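Local coordinates for protein telomerase reverse transcriptase (Candida tropicalis MYA-3404, PDB 6ZD1) that probably extends chromosome ends as a telomerase catalytic subunit, adding simple telomeric repeats by copying a template within its RNA component, at residues Thr329-Lys337 against Met551-Thr562; Glu373-Leu381 against Ala661-Gly669. All blocks are in the same frame, centred on the assembly; numbering follows the deposited sequence.

Contact 1: Thr329-Lys337 against Met551-Thr562; sequences TLPVLYMIK and MTFVGLDINCLT
Two selenomethionines and a cysteine, Met335, Met551 and Cys560, bring selenium and sulfur together between a strand and a hairpin that share no backbone hydrogen bond. Met335 and Met551 run past each other in opposite senses, with Met335 CG 4.0 Å from Met551 CE. Met335 bends at its last torsion (chi3 60°), laying its CE over Cys560 CA at 3.8 Å and its SE near Ile558 CG2. Cys560 SG lies 3.9 Å from Met335 CG and approaches the backbone carbonyl Leu333 O at 3.2 Å. Ile541 of the adjoining strand 539-541 touches all three side chains of this buried cluster.

Toward the turn of the hairpin, Lys337 lies along Met551: its chain, extended beyond CG, slides antiparallel along that residue, with Lys337 CB 3.7 Å from Met551 SE. This extension carries the ammonium to the hairpin backbone, where Lys337 NZ points almost along the carbonyl of Thr552 as donor to Thr552 O, although their 2.5 Å separation is too short for its details to be trusted. At the far end Leu330 CD2 rests on Leu561 O, 3.4 Å away.

Paired backbone bonds between Met551 and Ile558, a type II turn from Phe553 to Leu556 and Thr552 OG1 bonding to Asp557 OD1 hold the hairpin; the chain leaving it is shaped by an Asx turn, Asn559 OD1 accepting from Leu561 N. Strands 334-337 and 551-553, inclined by 46°, are too far apart to pair, so side chains bridge the gap, meeting one another and the opposite backbone. This layering of a hairpin beside the antiparallel palm sheet is characteristic of reverse transcriptases, where strand 334-339 probably corresponds to motif A and the hairpin to motif E, the primer grip.

Contact 2: Glu373-Leu381 against Ala661-Gly669; sequences EYGTLDEFL and ARVNGSMEG
Tyr374 lays one face of its ring over Glu668, whose CA sits 3.7 Å from the ring centroid in a CH-pi contact only 16° off the normal. The Glu668 chain, extended beyond CG, then carries on across the same ring, bringing Glu668 CG to 3.4 Å from Tyr374 CE2 and leaving the carboxylate plane 19° from that of the ring. Next along, the backbones join: Met667 N donates to Gly375 O at 2.8 Å, nearly straight, and Leu377 N donates to Gly665 O at 3.0 Å from above the carbonyl plane.

These two bonds flank Thr376 and Ser666, a non-hydrogen-bonded antiparallel pair in a single beta bridge. It ties a loop probably belonging to the telomerase insertion in the fingers region, between motifs A and B, to the chain just beyond helix 642-664, probably in the C-terminal thumb extension. Gly665, the first residue past the helix, has positive phi, and its carbonyl accepts from the loop.

Leu377 spreads over the helix end: its CD1 meets Ala661 CB at 3.7 Å, and its CD2 lies 3.5 Å from Arg662 CA, beside the Arg662 chain. Selenomethionine Met667, bent at chi2 (-50°), swings its CE back over Leu377 and obliquely against the Phe380 ring, with Met667 CE 3.9 Å from Phe380 CE1.

Farther out, Glu379 OE2 accepts from Thr376 N from above the carboxylate plane and holds the type I turn, while Glu379 OE1 forms a salt bridge with Lys278. Tyr374 OH is bonded to Arg372, and Arg662 pairs with Glu658. Helix 263-298 backs the contact, its Ser282 binding Glu668 OE2 and its Gln286 touching both Tyr374 and Glu668.

From the N terminus the chain first reaches 329-337, whose partner 551-562 lies beyond 213 intervening residues; contact 1 thereby closes a long loop within the reverse transcriptase region. Before that loop is complete, 373-381 has passed, and its own partner, 661-669, comes only after the hairpin, so the two closures cross. Contact 2 spans 279 residues. Contact 1 joins the sheet containing strand 334-339 to the hairpin 550-559, whereas contact 2 fastens a loop following strand 368-372 to the end of helix 642-664. Their centres are 41 Å apart, on opposite sides of the chain's centre, and their nearest atoms stay about 20 Å apart.

Contact 1: Thr329-Lys337 against Met551-Thr562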
# COMPACT_ATOMS: atom_id res chain seq x y z
N THR A 329 17.17 1.83 39.34
CA THR A 329 17.62 0.60 38.71
C THR A 329 16.47 0.07 37.87
O THR A 329 15.36 0.61 37.88
CB THR A 329 18.06 -0.47 39.72
OG1 THR A 329 17.02 -0.66 40.69
CG2 THR A 329 19.34 -0.06 40.41
N LEU A 330 16.74 -1.00 37.13
CA LEU A 330 15.71 -1.63 36.33
C LEU A 330 15.20 -2.86 37.05
O LEU A 330 16.00 -3.77 37.35
CB LEU A 330 16.25 -2.01 34.95
CG LEU A 330 15.18 -2.12 33.87
CD1 LEU A 330 14.44 -0.80 33.75
CD2 LEU A 330 15.80 -2.51 32.54
N PRO A 331 13.92 -2.93 37.39
CA PRO A 331 13.40 -4.10 38.10
C PRO A 331 13.24 -5.28 37.15
O PRO A 331 13.33 -5.16 35.93
CB PRO A 331 12.03 -3.64 38.63
CG PRO A 331 11.92 -2.17 38.27
CD PRO A 331 12.87 -1.93 37.14
N VAL A 332 12.99 -6.45 37.74
CA VAL A 332 12.60 -7.61 36.96
C VAL A 332 11.24 -7.32 36.34
O VAL A 332 10.28 -7.00 37.05
CB VAL A 332 12.57 -8.88 37.81
CG1 VAL A 332 12.13 -10.07 36.98
CG2 VAL A 332 13.95 -9.13 38.43
N LEU A 333 11.16 -7.40 35.02
CA LEU A 333 9.97 -7.02 34.27
C LEU A 333 9.34 -8.25 33.63
O LEU A 333 10.04 -9.16 33.19
CB LEU A 333 10.29 -5.99 33.20
CG LEU A 333 10.79 -4.65 33.75
CD1 LEU A 333 11.21 -3.74 32.61
CD2 LEU A 333 9.70 -3.99 34.59
N TYR A 334 8.01 -8.26 33.58
CA TYR A 334 7.24 -9.34 32.98
C TYR A 334 6.51 -8.78 31.77
O TYR A 334 5.98 -7.66 31.81
CB TYR A 334 6.24 -9.93 33.98
CG TYR A 334 6.85 -10.26 35.32
CD1 TYR A 334 7.10 -9.26 36.26
CD2 TYR A 334 7.18 -11.56 35.65
CE1 TYR A 334 7.67 -9.55 37.47
CE2 TYR A 334 7.75 -11.86 36.87
CZ TYR A 334 8.00 -10.85 37.78
OH TYR A 334 8.56 -11.14 39.00
N MSE A 335 6.51 -9.53 30.68
CA MSE A 335 5.82 -9.06 29.49
C MSE A 335 5.09 -10.15 28.72
O MSE A 335 5.51 -11.31 28.69
CB MSE A 335 6.79 -8.34 28.56
CG MSE A 335 8.00 -9.14 28.16
SE MSE A 335 9.17 -8.07 27.03
CE MSE A 335 9.55 -6.63 28.29
N ILE A 336 3.99 -9.75 28.11
CA ILE A 336 3.07 -10.65 27.41
C ILE A 336 2.64 -9.97 26.12
O ILE A 336 2.33 -8.77 26.11
CB ILE A 336 1.86 -10.99 28.30
CG1 ILE A 336 0.81 -11.80 27.53
CG2 ILE A 336 1.25 -9.73 28.91
CD1 ILE A 336 1.08 -13.27 27.56
N LYS A 337 2.67 -10.71 25.01
CA LYS A 337 2.13 -10.24 23.75
C LYS A 337 1.02 -11.18 23.29
O LYS A 337 1.10 -12.40 23.50
CB LYS A 337 3.21 -10.12 22.66
CG LYS A 337 3.59 -11.43 21.99
CD LYS A 337 4.47 -11.20 20.78
CE LYS A 337 4.78 -12.50 20.07
NZ LYS A 337 5.65 -12.29 18.89
N MSE A 551 11.94 -10.97 22.99
CA MSE A 551 10.62 -11.14 22.40
C MSE A 551 10.49 -10.28 21.15
O MSE A 551 10.98 -9.15 21.11
CB MSE A 551 9.52 -10.78 23.40
CG MSE A 551 8.12 -10.81 22.80
SE MSE A 551 6.70 -10.28 24.02
CE MSE A 551 6.83 -11.75 25.30
N THR A 552 9.85 -10.82 20.11
CA THR A 552 9.60 -10.08 18.88
C THR A 552 8.17 -9.55 18.90
O THR A 552 7.21 -10.32 18.78
CB THR A 552 9.84 -10.96 17.66
OG1 THR A 552 11.22 -11.35 17.62
CG2 THR A 552 9.51 -10.19 16.38
N PHE A 553 8.04 -8.24 19.06
CA PHE A 553 6.78 -7.56 18.83
C PHE A 553 6.80 -7.07 17.38
O PHE A 553 7.70 -7.41 16.61
CB PHE A 553 6.59 -6.45 19.86
CG PHE A 553 5.17 -5.98 19.98
CD1 PHE A 553 4.13 -6.90 20.03
CD2 PHE A 553 4.87 -4.63 20.06
CE1 PHE A 553 2.82 -6.47 20.15
CE2 PHE A 553 3.57 -4.20 20.18
CZ PHE A 553 2.54 -5.13 20.22
N VAL A 554 5.81 -6.27 16.99
CA VAL A 554 5.69 -5.88 15.58
C VAL A 554 6.96 -5.16 15.15
O VAL A 554 7.23 -4.03 15.58
CB VAL A 554 4.45 -5.01 15.38
CG1 VAL A 554 3.22 -5.87 15.28
CG2 VAL A 554 4.30 -4.03 16.54
N GLY A 555 7.71 -5.77 14.24
CA GLY A 555 8.91 -5.17 13.69
C GLY A 555 10.04 -4.92 14.68
O GLY A 555 11.11 -4.44 14.28
N LEU A 556 9.84 -5.25 15.95
CA LEU A 556 10.77 -4.89 17.01
C LEU A 556 11.29 -6.13 17.73
O LEU A 556 10.54 -7.07 18.00
CB LEU A 556 10.12 -3.97 18.04
CG LEU A 556 9.44 -2.70 17.52
CD1 LEU A 556 8.80 -1.95 18.67
CD2 LEU A 556 10.45 -1.83 16.80
N ASP A 557 12.58 -6.10 18.06
CA ASP A 557 13.18 -7.06 18.97
C ASP A 557 13.31 -6.38 20.33
O ASP A 557 14.01 -5.37 20.45
CB ASP A 557 14.55 -7.52 18.48
CG ASP A 557 14.47 -8.79 17.66
OD1 ASP A 557 13.35 -9.30 17.47
OD2 ASP A 557 15.53 -9.27 17.21
N ILE A 558 12.63 -6.92 21.34
CA ILE A 558 12.57 -6.30 22.66
C ILE A 558 13.22 -7.24 23.67
O ILE A 558 12.78 -8.39 23.83
CB ILE A 558 11.12 -5.98 23.07
CG1 ILE A 558 10.47 -5.06 22.03
CG2 ILE A 558 11.10 -5.34 24.44
CD1 ILE A 558 9.00 -4.81 22.27
N ASN A 559 14.26 -6.75 24.34
CA ASN A 559 14.93 -7.51 25.39
C ASN A 559 14.18 -7.30 26.71
O ASN A 559 14.05 -6.17 27.18
CB ASN A 559 16.39 -7.09 25.52
CG ASN A 559 17.20 -8.03 26.40
OD1 ASN A 559 16.81 -8.34 27.53
ND2 ASN A 559 18.33 -8.49 25.89
N CYS A 560 13.70 -8.40 27.29
CA CYS A 560 12.92 -8.34 28.52
C CYS A 560 13.74 -7.88 29.72
O CYS A 560 13.17 -7.37 30.68
CB CYS A 560 12.32 -9.72 28.81
SG CYS A 560 11.22 -9.79 30.24
N LEU A 561 15.06 -8.05 29.67
CA LEU A 561 15.93 -7.77 30.80
C LEU A 561 16.39 -6.32 30.85
O LEU A 561 16.48 -5.74 31.94
CB LEU A 561 17.15 -8.69 30.75
CG LEU A 561 17.83 -8.95 32.09
CD1 LEU A 561 16.84 -9.57 33.06
CD2 LEU A 561 19.03 -9.85 31.89
N THR A 562 16.70 -5.73 29.70
CA THR A 562 17.19 -4.36 29.64
C THR A 562 16.26 -3.41 28.92
O THR A 562 16.55 -2.21 28.86
CB THR A 562 18.57 -4.33 28.97
OG1 THR A 562 18.45 -4.80 27.62
CG2 THR A 562 19.55 -5.21 29.72

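Contact 2: Glu373-Leu381 against Ala661-Gly669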
# COMPACT_ATOMS: atom_id res chain seq x y z
N GLU A 373 -11.82 20.20 2.71
CA GLU A 373 -12.11 19.58 1.43
C GLU A 373 -10.80 19.11 0.80
O GLU A 373 -9.74 19.71 1.00
CB GLU A 373 -12.83 20.55 0.50
CG GLU A 373 -13.18 19.97 -0.87
CD GLU A 373 -13.62 21.03 -1.87
OE1 GLU A 373 -14.85 21.22 -2.04
OE2 GLU A 373 -12.74 21.67 -2.48
N TYR A 374 -10.89 18.02 0.04
CA TYR A 374 -9.75 17.49 -0.68
C TYR A 374 -10.19 17.06 -2.06
O TYR A 374 -11.37 16.77 -2.30
CB TYR A 374 -9.11 16.30 0.06
CG TYR A 374 -8.53 16.65 1.41
CD1 TYR A 374 -7.28 17.23 1.52
CD2 TYR A 374 -9.23 16.38 2.58
CE1 TYR A 374 -6.74 17.55 2.75
CE2 TYR A 374 -8.70 16.70 3.82
CZ TYR A 374 -7.45 17.28 3.89
OH TYR A 374 -6.90 17.60 5.11
N GLY A 375 -9.24 17.01 -2.97
CA GLY A 375 -9.52 16.54 -4.31
C GLY A 375 -9.41 15.03 -4.41
O GLY A 375 -9.00 14.35 -3.48
N THR A 376 -9.76 14.53 -5.59
CA THR A 376 -9.64 13.13 -5.94
C THR A 376 -8.45 12.99 -6.88
O THR A 376 -8.03 13.97 -7.52
CB THR A 376 -10.93 12.62 -6.60
OG1 THR A 376 -12.05 12.94 -5.77
CG2 THR A 376 -10.87 11.12 -6.84
N LEU A 377 -7.85 11.80 -6.92
CA LEU A 377 -6.78 11.55 -7.89
C LEU A 377 -7.26 11.86 -9.29
O LEU A 377 -6.63 12.63 -10.02
CB LEU A 377 -6.29 10.10 -7.82
CG LEU A 377 -5.25 9.82 -8.92
CD1 LEU A 377 -4.04 10.71 -8.74
CD2 LEU A 377 -4.86 8.37 -8.97
N ASP A 378 -8.41 11.27 -9.64
CA ASP A 378 -9.02 11.40 -11.00
C ASP A 378 -9.55 12.82 -11.24
O ASP A 378 -10.50 12.95 -12.04
CB ASP A 378 -10.11 10.35 -11.21
CG ASP A 378 -9.89 9.08 -10.41
OD1 ASP A 378 -8.73 8.81 -10.04
OD2 ASP A 378 -10.89 8.36 -10.16
N GLU A 379 -8.97 13.83 -10.59
CA GLU A 379 -9.40 15.24 -10.81
C GLU A 379 -8.52 15.83 -11.92
O GLU A 379 -9.05 16.11 -13.01
CB GLU A 379 -9.28 16.04 -9.52
CG GLU A 379 -10.28 17.18 -9.41
CD GLU A 379 -11.35 16.98 -8.35
OE1 GLU A 379 -11.99 17.98 -7.98
OE2 GLU A 379 -11.53 15.84 -7.90
N PHE A 380 -7.23 15.99 -11.62
CA PHE A 380 -6.22 16.49 -12.55
C PHE A 380 -6.21 15.66 -13.81
O PHE A 380 -6.43 16.17 -14.92
CB PHE A 380 -4.85 16.50 -11.85
CG PHE A 380 -4.88 17.25 -10.56
CD1 PHE A 380 -5.36 16.65 -9.41
CD2 PHE A 380 -4.49 18.58 -10.51
CE1 PHE A 380 -5.43 17.34 -8.23
CE2 PHE A 380 -4.55 19.28 -9.31
CZ PHE A 380 -5.03 18.66 -8.17
N LEU A 381 -5.95 14.37 -13.67
CA LEU A 381 -6.31 13.45 -14.73
C LEU A 381 -7.83 13.46 -14.91
O LEU A 381 -8.58 13.37 -13.93
CB LEU A 381 -5.79 12.04 -14.44
CG LEU A 381 -6.26 11.28 -13.20
CD1 LEU A 381 -7.28 10.23 -13.61
CD2 LEU A 381 -5.07 10.65 -12.49
N ALA A 661 -1.77 8.74 -3.84
CA ALA A 661 -3.05 9.19 -4.36
C ALA A 661 -3.74 8.09 -5.15
O ALA A 661 -4.97 7.96 -5.11
CB ALA A 661 -2.86 10.44 -5.22
N ARG A 662 -2.96 7.29 -5.88
CA ARG A 662 -3.53 6.17 -6.63
C ARG A 662 -4.22 5.18 -5.69
O ARG A 662 -5.36 4.77 -5.93
CB ARG A 662 -2.43 5.47 -7.43
CG ARG A 662 -2.65 5.41 -8.94
CD ARG A 662 -1.38 4.94 -9.63
NE ARG A 662 -0.89 3.68 -9.08
CZ ARG A 662 0.39 3.30 -9.07
NH1 ARG A 662 1.32 4.10 -9.57
NH2 ARG A 662 0.73 2.13 -8.54
N VAL A 663 -3.53 4.79 -4.61
CA VAL A 663 -4.06 3.76 -3.72
C VAL A 663 -5.33 4.25 -3.03
O VAL A 663 -6.38 3.60 -3.09
CB VAL A 663 -2.99 3.33 -2.71
CG1 VAL A 663 -3.61 2.48 -1.61
CG2 VAL A 663 -1.90 2.55 -3.42
N ASN A 664 -5.26 5.40 -2.37
CA ASN A 664 -6.39 5.88 -1.59
C ASN A 664 -7.41 6.66 -2.41
O ASN A 664 -8.52 6.91 -1.92
CB ASN A 664 -5.89 6.75 -0.44
CG ASN A 664 -4.79 6.08 0.33
OD1 ASN A 664 -5.01 5.09 1.02
ND2 ASN A 664 -3.58 6.61 0.21
N GLY A 665 -7.08 7.04 -3.64
CA GLY A 665 -8.01 7.77 -4.48
C GLY A 665 -8.30 9.19 -4.06
O GLY A 665 -8.90 9.93 -4.85
N SER A 666 -7.90 9.61 -2.87
CA SER A 666 -8.20 10.93 -2.35
C SER A 666 -6.92 11.66 -1.99
O SER A 666 -5.95 11.04 -1.53
CB SER A 666 -9.12 10.87 -1.13
OG SER A 666 -9.34 12.16 -0.58
N MSE A 667 -6.91 12.97 -2.21
CA MSE A 667 -5.74 13.81 -1.95
C MSE A 667 -5.55 14.13 -0.47
O MSE A 667 -4.66 14.90 -0.11
CB MSE A 667 -5.84 15.12 -2.73
CG MSE A 667 -5.72 14.95 -4.22
SE MSE A 667 -4.15 13.89 -4.65
CE MSE A 667 -4.29 13.93 -6.60
N GLU A 668 -6.38 13.54 0.38
CA GLU A 668 -6.29 13.80 1.81
C GLU A 668 -5.00 13.19 2.35
O GLU A 668 -4.85 11.96 2.36
CB GLU A 668 -7.51 13.22 2.52
CG GLU A 668 -7.51 13.49 4.02
CD GLU A 668 -8.66 12.80 4.74
OE1 GLU A 668 -8.49 12.50 5.94
OE2 GLU A 668 -9.71 12.56 4.10
N GLY A 669 -4.09 14.04 2.80
CA GLY A 669 -2.86 13.61 3.42
C GLY A 669 -1.61 13.74 2.58
O GLY A 669 -0.52 13.43 3.08